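Local structure of time interval measuring enzyme TIME (Bombyx mori, 2E46) at residues Gly22-Thr27 / Gly38-Leu43; Val34-Gly39 / Asp107-Ser112; Tyr48-His53 / Arg120-His125; Gly56-Gly61 / Cys151-Ile156. The protein binds one copper and one zinc ion per subunit and, as a member of the Cu-Zn superoxide dismutase family, probably converts superoxide to oxygen and hydrogen peroxide. All coordinates share one frame; numbering follows the deposited sequence.

How the contacts relate
All four contacts belong to one antiparallel beta barrel, and contact 3 carries three of the four copper ligands. Contacts 1 and 2 share G38 and G39 on strand 33-41, and T25 N probably donates to Q37 O at 2.9 Å. Contact 1 meets contact 3 inside the barrel, where I24 CD1 lies 3.4 Å from F50 CZ. Strand 121-125 continues the sheet from contact 3 to contact 4, with V122 N and G152 O 2.7 Å apart, a probable hydrogen bond. Counted from side chain to metal, I24 of contact 1, I109 of contact 2 and C151 of contact 4 lie about 13, 12 and 9 Å from the copper.

Contact 1 (Gly22-Thr27 / Gly38-Leu43); sequences GNITFT and GGITGL
I24 and I40 point to the same face of a two-stranded antiparallel pairing, and their CD1 methyls approach each other to 4.3 Å. Between the strands the glycines allow a close approach of the backbones: G38 CA lies 4.3 Å from I24 CA and 3.1 Å from N23 O, the latter a CA-H...O contact. A side chain at G38 would run into that same carbonyl oxygen. The CG1 branch of I40 is set between its backbone N and carbonyl carbon (chi1 54°), which carries CD1 toward I24.

Strands 21-29 and 33-41 form a beta hairpin of the Cu-Zn superoxide dismutase barrel, and the isoleucine face is turned to its interior. There L15 of strand 10-16 and I102 of strand 99-106 both pack on I24 and I40, while V36 adds to the cover of I24.

The N23 side is much looser. N23 and G39 make a hydrogen-bonded pair held by unequal bonds: G39 N donates to N23 O over 3.1 Å, bent to 135° at the hydrogen, whereas the return bond from N23 N to G39 O is weak at 3.4 Å. G39, without a side chain, offers the N23 amide no partner across the strands; its ND2 folds back in a weak bond to G22 O, 2.8 Å away within its own strand. N23 remains partly exposed, and its other neighbours include V14 of strand 10-16 and, from the second subunit, S59.

Contact 2 (Val34-Gly39 / Asp107-Ser112); sequences VHVQGG and DQISLS
V34 and I109 make a buried apolar contact between one end of strand 33-41 and the loop after strand 99-106, with no hydrogen bond between the two segments. The V34 side chain reaches the loop with both methyls. Its CG2 meets I109 CD1 at 3.2 Å, tighter than usual for two carbons, while CG1 lies against the loop backbone, 3.2 Å from I109 O and 3.7 Å from S110 CA. I109 crosses V34 at about a right angle. Its chain runs out through CG1 to CD1 in an extended form (chi2 171°), long enough for CD1 to touch V36 CG2 as well, at 3.6 Å. One methyl is thus lodged against two valines two residues apart. Shortening V34 to an alanine would probably leave V36 CG2 as the close partner of I109 CD1 on this strand and open a gap beside I109 O and S110 CA. The loop backbone is tied at I109 N to D106 OD1. I109 also packs on I117 of its own loop and on V86 of another, while V36 is flanked by I24 and F26 of strand 21-29 and by I102 and L104 of strand 99-106.

Contact 3 (Tyr48-His53 / Arg120-His125); sequences YGFHVH and RAVVLH. With CU (copper (II) ion), chain B.
F50 and V122 meet inside the barrel, with V122 CG1 3.4 Å from F50 CE2; I24 of strand 21-29 packs on both. The F50 ring is directed there by a CG anti to the backbone N (chi1 -174°), and L124 CD1 lies nearer the root of the ring, 4.5 Å from F50 CD2. The two strands are antiparallel neighbours in the Cu-Zn superoxide dismutase barrel; V123 N to H51 O, at 2.8 Å, is among the bonds that join them.

The other face, with H51 and H53, carries most of the copper site; H125 at the strand end and the zinc-bridging H68 complete it. V123 CG2 sits over one face of the H53 imidazole, 3.5 Å from its centroid, a CH-pi contact that backs the ring as its NE2 binds the metal at 2.1 Å. H51 binds through ND1 at 1.9 Å and H125 through NE2 at 2.0 Å. Second-shell acceptors fix the far nitrogens: H51 NE2 donates to D129 OD1, H53 ND1 to G66 O and H125 ND1 to G147 O. At the outer end R120 lays its CB 3.3 Å from H53 O, and its extended chain carries NH2 to E54 O and NE to G116 O.

Contact 4 (Gly56-Gly61 / Cys151-Ile156); sequences GDLSGG and CGVIGI
L58 spreads its two methyls over strand 148-156: CD1 touches C151 SG at 3.7 Å and CD2 touches V153 CG1 at 3.6 Å. The fork is modelled with chi2 near eclipsed (18°), so the exact setting of the methyls is less certain. V153 CG1 also reaches the loop backbone, 3.6 Å from G56 O, touching carbonyl and leucine alike. C151 holds SG between its own backbone N and carbonyl carbon (chi1 57°), which presents the sulfur to L58 while it is bonded to C62 SG.

The loop keeps its shape by bonds of its own. D57 OD1 accepts from S59 N at 2.7 Å, forming an Asx turn, and from S59 OG at 2.5 Å; the amide arrives on the anti side of the carboxylate and the hydroxyl on the syn side, both out of plane. L58 to G61 make a type I turn, closed by a weak bond from G61 N to L58 O, and S64 OG, farther along, hydrogen-bonds to D57 O, G60 N and G61 O.

V153 also packs on V153 of the second subunit, and D57 on L157 of that subunit, so the contact is part of the dimer interface. With no hydrogen bond between the segments, the loop is held to the strand by apolar packing of L58 on V153 and on the C151 sulfur and by the C62-C151 disulfide characteristic of Cu-Zn superoxide dismutases.

Contact 1 (Gly22-Thr27 / Gly38-Leu43)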
loop_
_atom_site.group_PDB
_atom_site.type_symbol
_atom_site.label_atom_id
_atom_site.label_comp_id
_atom_site.label_asym_id
_atom_site.label_seq_id
_atom_site.Cartn_x
_atom_site.Cartn_y
_atom_site.Cartn_z
ATOM N N GLY A 22 11.799 -9.759 -0.491
ATOM C CA GLY A 22 12.214 -8.765 0.557
ATOM C C GLY A 22 10.999 -8.262 1.317
ATOM O O GLY A 22 9.904 -8.159 0.761
ATOM N N ASN A 23 11.188 -8.057 2.604
ATOM C CA ASN A 23 10.261 -7.352 3.468
ATOM C C ASN A 23 11.053 -6.195 4.054
ATOM O O ASN A 23 12.245 -6.377 4.435
ATOM C CB ASN A 23 9.721 -8.233 4.621
ATOM C CG ASN A 23 8.726 -9.228 4.114
ATOM O OD1 ASN A 23 8.378 -10.213 4.769
ATOM N ND2 ASN A 23 8.302 -9.013 2.886
ATOM N N ILE A 24 10.417 -5.009 4.075
ATOM C CA ILE A 24 10.995 -3.851 4.734
ATOM C C ILE A 24 9.959 -3.207 5.644
ATOM O O ILE A 24 8.886 -2.801 5.231
ATOM C CB ILE A 24 11.563 -2.840 3.759
ATOM C CG1 ILE A 24 12.483 -3.571 2.784
ATOM C CG2 ILE A 24 12.300 -1.650 4.513
ATOM C CD1 ILE A 24 12.553 -2.841 1.442
ATOM N N THR A 25 10.313 -3.183 6.905
ATOM C CA THR A 25 9.455 -2.778 7.945
ATOM C C THR A 25 9.946 -1.357 8.311
ATOM O O THR A 25 11.149 -1.014 8.155
ATOM C CB THR A 25 9.689 -3.841 8.948
ATOM O OG1 THR A 25 8.503 -4.639 9.196
ATOM C CG2 THR A 25 10.633 -3.478 10.132
ATOM N N PHE A 26 9.011 -0.513 8.694
ATOM C CA PHE A 26 9.292 0.910 9.055
ATOM C C PHE A 26 8.567 1.091 10.376
ATOM O O PHE A 26 7.338 0.859 10.408
ATOM C CB PHE A 26 8.590 1.855 8.091
ATOM C CG PHE A 26 9.118 1.786 6.693
ATOM C CD1 PHE A 26 10.113 2.637 6.289
ATOM C CD2 PHE A 26 8.710 0.797 5.860
ATOM C CE1 PHE A 26 10.649 2.572 5.027
ATOM C CE2 PHE A 26 9.209 0.708 4.569
ATOM C CZ PHE A 26 10.211 1.581 4.139
ATOM N N THR A 27 9.276 1.518 11.399
ATOM C CA THR A 27 8.816 1.504 12.758
ATOM C C THR A 27 9.149 2.828 13.338
ATOM O O THR A 27 10.315 3.346 13.225
ATOM C CB THR A 27 9.529 0.461 13.614
ATOM O OG1 THR A 27 9.219 -0.841 13.133
ATOM C CG2 THR A 27 9.082 0.533 15.089
ATOM N N GLY A 38 14.965 -4.529 7.141
ATOM C CA GLY A 38 14.430 -5.712 6.518
ATOM C C GLY A 38 15.510 -6.578 5.908
ATOM O O GLY A 38 16.720 -6.472 6.214
ATOM N N GLY A 39 15.104 -7.445 5.009
ATOM C CA GLY A 39 16.118 -8.098 4.235
ATOM C C GLY A 39 15.515 -8.560 2.972
ATOM O O GLY A 39 14.368 -9.089 2.966
ATOM N N ILE A 40 16.327 -8.406 1.923
ATOM C CA ILE A 40 15.929 -8.777 0.588
ATOM C C ILE A 40 16.924 -9.706 -0.147
ATOM O O ILE A 40 18.123 -9.438 -0.203
ATOM C CB ILE A 40 15.526 -7.496 -0.213
ATOM C CG1 ILE A 40 16.543 -6.404 -0.250
ATOM C CG2 ILE A 40 14.534 -6.663 0.662
ATOM C CD1 ILE A 40 15.788 -4.976 -0.331
ATOM N N THR A 41 16.462 -10.830 -0.647
ATOM C CA THR A 41 17.361 -11.707 -1.483
ATOM C C THR A 41 17.039 -11.518 -2.927
ATOM O O THR A 41 15.886 -11.351 -3.298
ATOM C CB THR A 41 17.153 -13.240 -1.248
ATOM O OG1 THR A 41 15.871 -13.638 -1.773
ATOM C CG2 THR A 41 17.162 -13.614 0.219
ATOM N N GLY A 42 18.058 -11.561 -3.764
ATOM C CA GLY A 42 17.845 -12.023 -5.137
ATOM C C GLY A 42 18.541 -11.093 -6.044
ATOM O O GLY A 42 18.212 -11.071 -7.190
ATOM N N LEU A 43 19.473 -10.289 -5.579
ATOM C CA LEU A 43 20.334 -9.555 -6.510
ATOM C C LEU A 43 21.834 -9.928 -6.347
ATOM O O LEU A 43 22.223 -10.354 -5.241
ATOM C CB LEU A 43 20.149 -8.060 -6.353
ATOM C CG LEU A 43 18.910 -7.526 -7.095
ATOM C CD1 LEU A 43 18.902 -5.932 -7.321
ATOM C CD2 LEU A 43 18.717 -8.336 -8.428
#

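Contact 2 (Val34-Gly39 / Asp107-Ser112)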
loop_
_atom_site.group_PDB
_atom_site.type_symbol
_atom_site.label_atom_id
_atom_site.label_comp_id
_atom_site.label_asym_id
_atom_site.label_seq_id
_atom_site.Cartn_x
_atom_site.Cartn_y
_atom_site.Cartn_z
ATOM N N VAL A 34 12.427 7.283 12.272
ATOM C CA VAL A 34 11.950 5.931 11.813
ATOM C C VAL A 34 13.058 4.886 11.543
ATOM O O VAL A 34 14.094 5.235 10.979
ATOM C CB VAL A 34 10.675 5.968 10.803
ATOM C CG1 VAL A 34 9.934 7.333 10.679
ATOM C CG2 VAL A 34 10.777 5.161 9.624
ATOM N N HIS A 35 12.807 3.656 12.020
ATOM C CA HIS A 35 13.791 2.621 12.108
ATOM C C HIS A 35 13.422 1.737 10.955
ATOM O O HIS A 35 12.284 1.219 10.924
ATOM C CB HIS A 35 13.665 1.845 13.446
ATOM C CG HIS A 35 14.773 0.840 13.695
ATOM N ND1 HIS A 35 14.634 -0.223 14.560
ATOM C CD2 HIS A 35 16.004 0.711 13.159
ATOM C CE1 HIS A 35 15.752 -0.932 14.592
ATOM N NE2 HIS A 35 16.573 -0.421 13.704
ATOM N N VAL A 36 14.284 1.655 9.945
ATOM C CA VAL A 36 13.901 0.885 8.709
ATOM C C VAL A 36 14.740 -0.421 8.706
ATOM O O VAL A 36 15.977 -0.372 8.765
ATOM C CB VAL A 36 14.336 1.728 7.478
ATOM C CG1 VAL A 36 14.136 0.990 6.175
ATOM C CG2 VAL A 36 13.668 3.180 7.449
ATOM N N GLN A 37 14.104 -1.552 8.640
ATOM C CA GLN A 37 14.782 -2.825 8.848
ATOM C C GLN A 37 14.159 -3.832 7.900
ATOM O O GLN A 37 12.929 -3.991 7.873
ATOM C CB GLN A 37 14.497 -3.409 10.238
ATOM C CG GLN A 37 14.949 -2.583 11.402
ATOM C CD GLN A 37 14.724 -3.324 12.672
ATOM O OE1 GLN A 37 13.676 -3.166 13.266
ATOM N NE2 GLN A 37 15.697 -4.192 13.076
ATOM N N GLY A 38 14.965 -4.529 7.141
ATOM C CA GLY A 38 14.430 -5.712 6.518
ATOM C C GLY A 38 15.510 -6.578 5.908
ATOM O O GLY A 38 16.720 -6.472 6.214
ATOM N N GLY A 39 15.104 -7.445 5.009
ATOM C CA GLY A 39 16.118 -8.098 4.235
ATOM C C GLY A 39 15.515 -8.560 2.972
ATOM O O GLY A 39 14.368 -9.089 2.966
ATOM N N ASP A 107 15.714 10.261 9.833
ATOM C CA ASP A 107 14.949 11.301 10.551
ATOM C C ASP A 107 14.010 12.081 9.663
ATOM O O ASP A 107 13.325 12.952 10.212
ATOM C CB ASP A 107 15.821 12.335 11.331
ATOM C CG ASP A 107 16.848 13.094 10.405
ATOM O OD1 ASP A 107 17.021 12.757 9.168
ATOM O OD2 ASP A 107 17.570 13.987 10.961
ATOM N N GLN A 108 13.938 11.786 8.347
ATOM C CA GLN A 108 13.061 12.584 7.424
ATOM C C GLN A 108 11.734 11.892 7.122
ATOM O O GLN A 108 10.741 12.554 7.045
ATOM C CB GLN A 108 13.750 12.923 6.097
ATOM C CG GLN A 108 14.821 14.053 6.100
ATOM C CD GLN A 108 14.459 15.290 7.061
ATOM O OE1 GLN A 108 15.148 15.586 8.120
ATOM N NE2 GLN A 108 13.356 15.976 6.707
ATOM N N ILE A 109 11.700 10.590 6.838
ATOM C CA ILE A 109 10.437 9.939 6.507
ATOM C C ILE A 109 9.693 9.891 7.800
ATOM O O ILE A 109 10.328 9.951 8.912
ATOM C CB ILE A 109 10.642 8.515 5.984
ATOM C CG1 ILE A 109 11.573 7.786 6.937
ATOM C CG2 ILE A 109 11.280 8.628 4.509
ATOM C CD1 ILE A 109 11.821 6.246 6.791
ATOM N N SER A 110 8.361 9.780 7.705
ATOM C CA SER A 110 7.576 9.639 8.940
ATOM C C SER A 110 6.495 8.650 8.593
ATOM O O SER A 110 6.200 8.372 7.371
ATOM C CB SER A 110 6.950 11.026 9.301
ATOM O OG SER A 110 6.315 10.816 10.539
ATOM N N LEU A 111 5.844 8.181 9.597
ATOM C CA LEU A 111 4.594 7.384 9.375
ATOM C C LEU A 111 3.311 8.201 9.426
ATOM O O LEU A 111 2.185 7.635 9.329
ATOM C CB LEU A 111 4.521 6.178 10.387
ATOM C CG LEU A 111 5.739 5.184 10.281
ATOM C CD1 LEU A 111 5.488 3.919 11.040
ATOM C CD2 LEU A 111 5.912 4.734 8.854
ATOM N N SER A 112 3.411 9.517 9.623
ATOM C CA SER A 112 2.234 10.433 9.478
ATOM C C SER A 112 2.692 11.805 9.149
ATOM O O SER A 112 3.891 12.052 9.161
ATOM C CB SER A 112 1.473 10.513 10.786
ATOM O OG SER A 112 2.376 10.918 11.831
#

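Contact 3 (Tyr48-His53 / Arg120-His125)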
loop_
_atom_site.group_PDB
_atom_site.type_symbol
_atom_site.label_atom_id
_atom_site.label_comp_id
_atom_site.label_asym_id
_atom_site.label_seq_id
_atom_site.Cartn_x
_atom_site.Cartn_y
_atom_site.Cartn_z
ATOM N N TYR A 48 22.528 -1.034 -4.701
ATOM C CA TYR A 48 21.321 -0.477 -5.460
ATOM C C TYR A 48 20.469 0.688 -4.766
ATOM O O TYR A 48 20.278 0.713 -3.511
ATOM C CB TYR A 48 20.399 -1.607 -5.840
ATOM C CG TYR A 48 21.167 -2.788 -6.342
ATOM C CD1 TYR A 48 22.044 -3.505 -5.485
ATOM C CD2 TYR A 48 21.045 -3.225 -7.679
ATOM C CE1 TYR A 48 22.758 -4.636 -5.951
ATOM C CE2 TYR A 48 21.798 -4.373 -8.169
ATOM C CZ TYR A 48 22.635 -5.063 -7.283
ATOM O OH TYR A 48 23.346 -6.157 -7.716
ATOM N N GLY A 49 20.025 1.638 -5.603
ATOM C CA GLY A 49 19.195 2.825 -5.215
ATOM C C GLY A 49 17.926 2.326 -4.557
ATOM O O GLY A 49 17.295 1.384 -5.058
ATOM N N PHE A 50 17.627 2.879 -3.381
ATOM C CA PHE A 50 16.507 2.449 -2.563
ATOM C C PHE A 50 15.740 3.666 -2.152
ATOM O O PHE A 50 16.273 4.520 -1.436
ATOM C CB PHE A 50 17.028 1.799 -1.345
ATOM C CG PHE A 50 15.991 1.191 -0.502
ATOM C CD1 PHE A 50 15.799 1.655 0.798
ATOM C CD2 PHE A 50 15.269 0.118 -0.934
ATOM C CE1 PHE A 50 14.911 1.099 1.616
ATOM C CE2 PHE A 50 14.373 -0.444 -0.087
ATOM C CZ PHE A 50 14.194 0.075 1.213
ATOM N N HIS A 51 14.517 3.830 -2.666
ATOM C CA HIS A 51 13.814 5.098 -2.336
ATOM C C HIS A 51 12.351 5.001 -2.026
ATOM O O HIS A 51 11.675 4.083 -2.482
ATOM C CB HIS A 51 13.863 6.221 -3.360
ATOM C CG HIS A 51 15.003 6.221 -4.306
ATOM N ND1 HIS A 51 14.803 5.792 -5.588
ATOM C CD2 HIS A 51 16.281 6.689 -4.247
ATOM C CE1 HIS A 51 15.884 5.980 -6.301
ATOM N NE2 HIS A 51 16.822 6.481 -5.493
ATOM N N VAL A 52 11.835 6.029 -1.353
ATOM C CA VAL A 52 10.357 6.120 -1.397
ATOM C C VAL A 52 9.880 7.056 -2.528
ATOM O O VAL A 52 10.306 8.194 -2.635
ATOM C CB VAL A 52 9.612 6.134 0.043
ATOM C CG1 VAL A 52 10.491 6.332 1.097
ATOM C CG2 VAL A 52 8.325 6.996 0.116
ATOM N N HIS A 53 9.143 6.476 -3.430
ATOM C CA HIS A 53 8.474 7.180 -4.492
ATOM C C HIS A 53 7.032 7.699 -4.048
ATOM O O HIS A 53 6.459 7.210 -3.099
ATOM C CB HIS A 53 8.471 6.325 -5.751
ATOM C CG HIS A 53 9.855 6.214 -6.412
ATOM N ND1 HIS A 53 10.089 6.580 -7.733
ATOM C CD2 HIS A 53 11.080 5.876 -5.913
ATOM C CE1 HIS A 53 11.367 6.434 -8.028
ATOM N NE2 HIS A 53 11.992 5.966 -6.954
ATOM N N ARG A 120 2.579 5.113 0.085
ATOM C CA ARG A 120 3.595 5.495 -0.919
ATOM C C ARG A 120 4.349 4.253 -1.345
ATOM O O ARG A 120 3.901 3.167 -1.049
ATOM C CB ARG A 120 4.468 6.704 -0.461
ATOM C CG ARG A 120 3.559 7.879 -0.237
ATOM C CD ARG A 120 4.375 9.060 0.034
ATOM N NE ARG A 120 3.540 10.132 0.598
ATOM C CZ ARG A 120 2.694 10.954 -0.072
ATOM N NH1 ARG A 120 2.056 11.856 0.598
ATOM N NH2 ARG A 120 2.445 10.884 -1.342
ATOM N N ALA A 121 5.374 4.357 -2.163
ATOM C CA ALA A 121 5.894 3.085 -2.724
ATOM C C ALA A 121 7.372 2.894 -2.331
ATOM O O ALA A 121 8.125 3.835 -2.325
ATOM C CB ALA A 121 5.650 2.999 -4.255
ATOM N N VAL A 122 7.770 1.723 -1.860
ATOM C CA VAL A 122 9.255 1.525 -1.872
ATOM C C VAL A 122 9.725 1.154 -3.313
ATOM O O VAL A 122 9.225 0.225 -3.893
ATOM C CB VAL A 122 9.692 0.401 -0.888
ATOM C CG1 VAL A 122 11.134 -0.017 -1.185
ATOM C CG2 VAL A 122 9.545 0.903 0.605
ATOM N N VAL A 123 10.667 1.850 -3.886
ATOM C CA VAL A 123 11.286 1.347 -5.115
ATOM C C VAL A 123 12.775 0.931 -5.043
ATOM O O VAL A 123 13.685 1.795 -4.943
ATOM C CB VAL A 123 11.242 2.366 -6.301
ATOM C CG1 VAL A 123 11.853 1.721 -7.501
ATOM C CG2 VAL A 123 9.771 2.866 -6.618
ATOM N N LEU A 124 13.020 -0.354 -5.307
ATOM C CA LEU A 124 14.380 -0.882 -5.481
ATOM C C LEU A 124 14.934 -0.688 -6.922
ATOM O O LEU A 124 14.223 -0.965 -7.911
ATOM C CB LEU A 124 14.412 -2.344 -5.088
ATOM C CG LEU A 124 15.859 -2.964 -5.188
ATOM C CD1 LEU A 124 16.884 -2.300 -4.331
ATOM C CD2 LEU A 124 15.860 -4.448 -4.808
ATOM N N HIS A 125 16.159 -0.152 -7.014
ATOM C CA HIS A 125 16.781 0.230 -8.285
ATOM C C HIS A 125 17.828 -0.829 -8.792
ATOM O O HIS A 125 18.388 -1.660 -8.029
ATOM C CB HIS A 125 17.277 1.665 -8.275
ATOM C CG HIS A 125 16.157 2.696 -8.329
ATOM N ND1 HIS A 125 15.597 3.142 -9.500
ATOM C CD2 HIS A 125 15.499 3.363 -7.344
ATOM C CE1 HIS A 125 14.666 4.052 -9.246
ATOM N NE2 HIS A 125 14.551 4.178 -7.936
HETATM CU CU CU B . 14.018 5.990 -7.350
#

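Contact 4 (Gly56-Gly61 / Cys151-Ile156)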
loop_
_atom_site.group_PDB
_atom_site.type_symbol
_atom_site.label_atom_id
_atom_site.label_comp_id
_atom_site.label_asym_id
_atom_site.label_seq_id
_atom_site.Cartn_x
_atom_site.Cartn_y
_atom_site.Cartn_z
ATOM N N GLY A 56 1.546 5.322 -4.231
ATOM C CA GLY A 56 1.405 3.853 -4.070
ATOM C C GLY A 56 0.653 3.313 -5.239
ATOM O O GLY A 56 -0.261 2.479 -5.053
ATOM N N ASP A 57 1.039 3.757 -6.446
ATOM C CA ASP A 57 0.304 3.294 -7.659
ATOM C C ASP A 57 1.013 2.237 -8.538
ATOM O O ASP A 57 1.931 2.581 -9.315
ATOM C CB ASP A 57 -0.098 4.472 -8.557
ATOM C CG ASP A 57 -0.977 4.014 -9.811
ATOM O OD1 ASP A 57 -1.280 2.797 -10.041
ATOM O OD2 ASP A 57 -1.409 4.905 -10.534
ATOM N N LEU A 58 0.592 1.004 -8.446
ATOM C CA LEU A 58 1.209 -0.076 -9.216
ATOM C C LEU A 58 0.462 -0.464 -10.539
ATOM O O LEU A 58 0.772 -1.535 -11.195
ATOM C CB LEU A 58 1.339 -1.306 -8.302
ATOM C CG LEU A 58 2.666 -1.335 -7.467
ATOM C CD1 LEU A 58 3.496 -0.008 -7.269
ATOM C CD2 LEU A 58 2.654 -2.075 -6.146
ATOM N N SER A 59 -0.527 0.355 -10.945
ATOM C CA SER A 59 -1.343 0.026 -12.115
ATOM C C SER A 59 -0.398 -0.045 -13.388
ATOM O O SER A 59 -0.680 -0.795 -14.344
ATOM C CB SER A 59 -2.478 1.020 -12.307
ATOM O OG SER A 59 -2.016 2.370 -12.395
ATOM N N GLY A 60 0.717 0.702 -13.343
ATOM C CA GLY A 60 1.677 0.822 -14.477
ATOM C C GLY A 60 2.990 0.146 -14.074
ATOM O O GLY A 60 4.027 0.555 -14.509
ATOM N N GLY A 61 2.902 -0.902 -13.222
ATOM C CA GLY A 61 4.038 -1.427 -12.384
ATOM C C GLY A 61 4.757 -0.260 -11.727
ATOM O O GLY A 61 4.198 0.835 -11.616
ATOM N N CYS A 151 9.165 -3.010 -6.553
ATOM C CA CYS A 151 8.508 -1.957 -5.745
ATOM C C CYS A 151 7.357 -2.603 -4.992
ATOM O O CYS A 151 6.915 -3.680 -5.339
ATOM C CB CYS A 151 8.059 -0.716 -6.608
ATOM S SG CYS A 151 6.901 -1.227 -7.995
ATOM N N GLY A 152 6.950 -1.984 -3.895
ATOM C CA GLY A 152 5.754 -2.450 -3.170
ATOM C C GLY A 152 5.184 -1.234 -2.457
ATOM O O GLY A 152 5.924 -0.280 -2.213
ATOM N N VAL A 153 3.875 -1.241 -2.190
ATOM C CA VAL A 153 3.266 -0.122 -1.433
ATOM C C VAL A 153 3.466 -0.260 0.066
ATOM O O VAL A 153 3.361 -1.349 0.624
ATOM C CB VAL A 153 1.889 0.386 -1.946
ATOM C CG1 VAL A 153 1.405 -0.195 -3.374
ATOM C CG2 VAL A 153 0.736 0.765 -0.831
ATOM N N ILE A 154 3.826 0.841 0.700
ATOM C CA ILE A 154 3.899 0.855 2.168
ATOM C C ILE A 154 2.564 0.737 2.828
ATOM O O ILE A 154 1.702 1.610 2.732
ATOM C CB ILE A 154 4.713 2.019 2.586
ATOM C CG1 ILE A 154 6.022 1.951 1.769
ATOM C CG2 ILE A 154 4.963 2.054 4.140
ATOM C CD1 ILE A 154 6.806 3.174 1.841
ATOM N N GLY A 155 2.334 -0.392 3.453
ATOM C CA GLY A 155 1.150 -0.645 4.215
ATOM C C GLY A 155 1.220 -0.574 5.770
ATOM O O GLY A 155 2.240 -0.694 6.382
ATOM N N ILE A 156 0.075 -0.430 6.407
ATOM C CA ILE A 156 -0.007 -0.496 7.851
ATOM C C ILE A 156 0.232 -1.923 8.263
ATOM O O ILE A 156 -0.403 -2.862 7.763
ATOM C CB ILE A 156 -1.370 0.004 8.373
ATOM C CG1 ILE A 156 -1.458 1.498 8.200
ATOM C CG2 ILE A 156 -1.460 -0.208 9.912
ATOM C CD1 ILE A 156 -2.862 1.975 8.098
#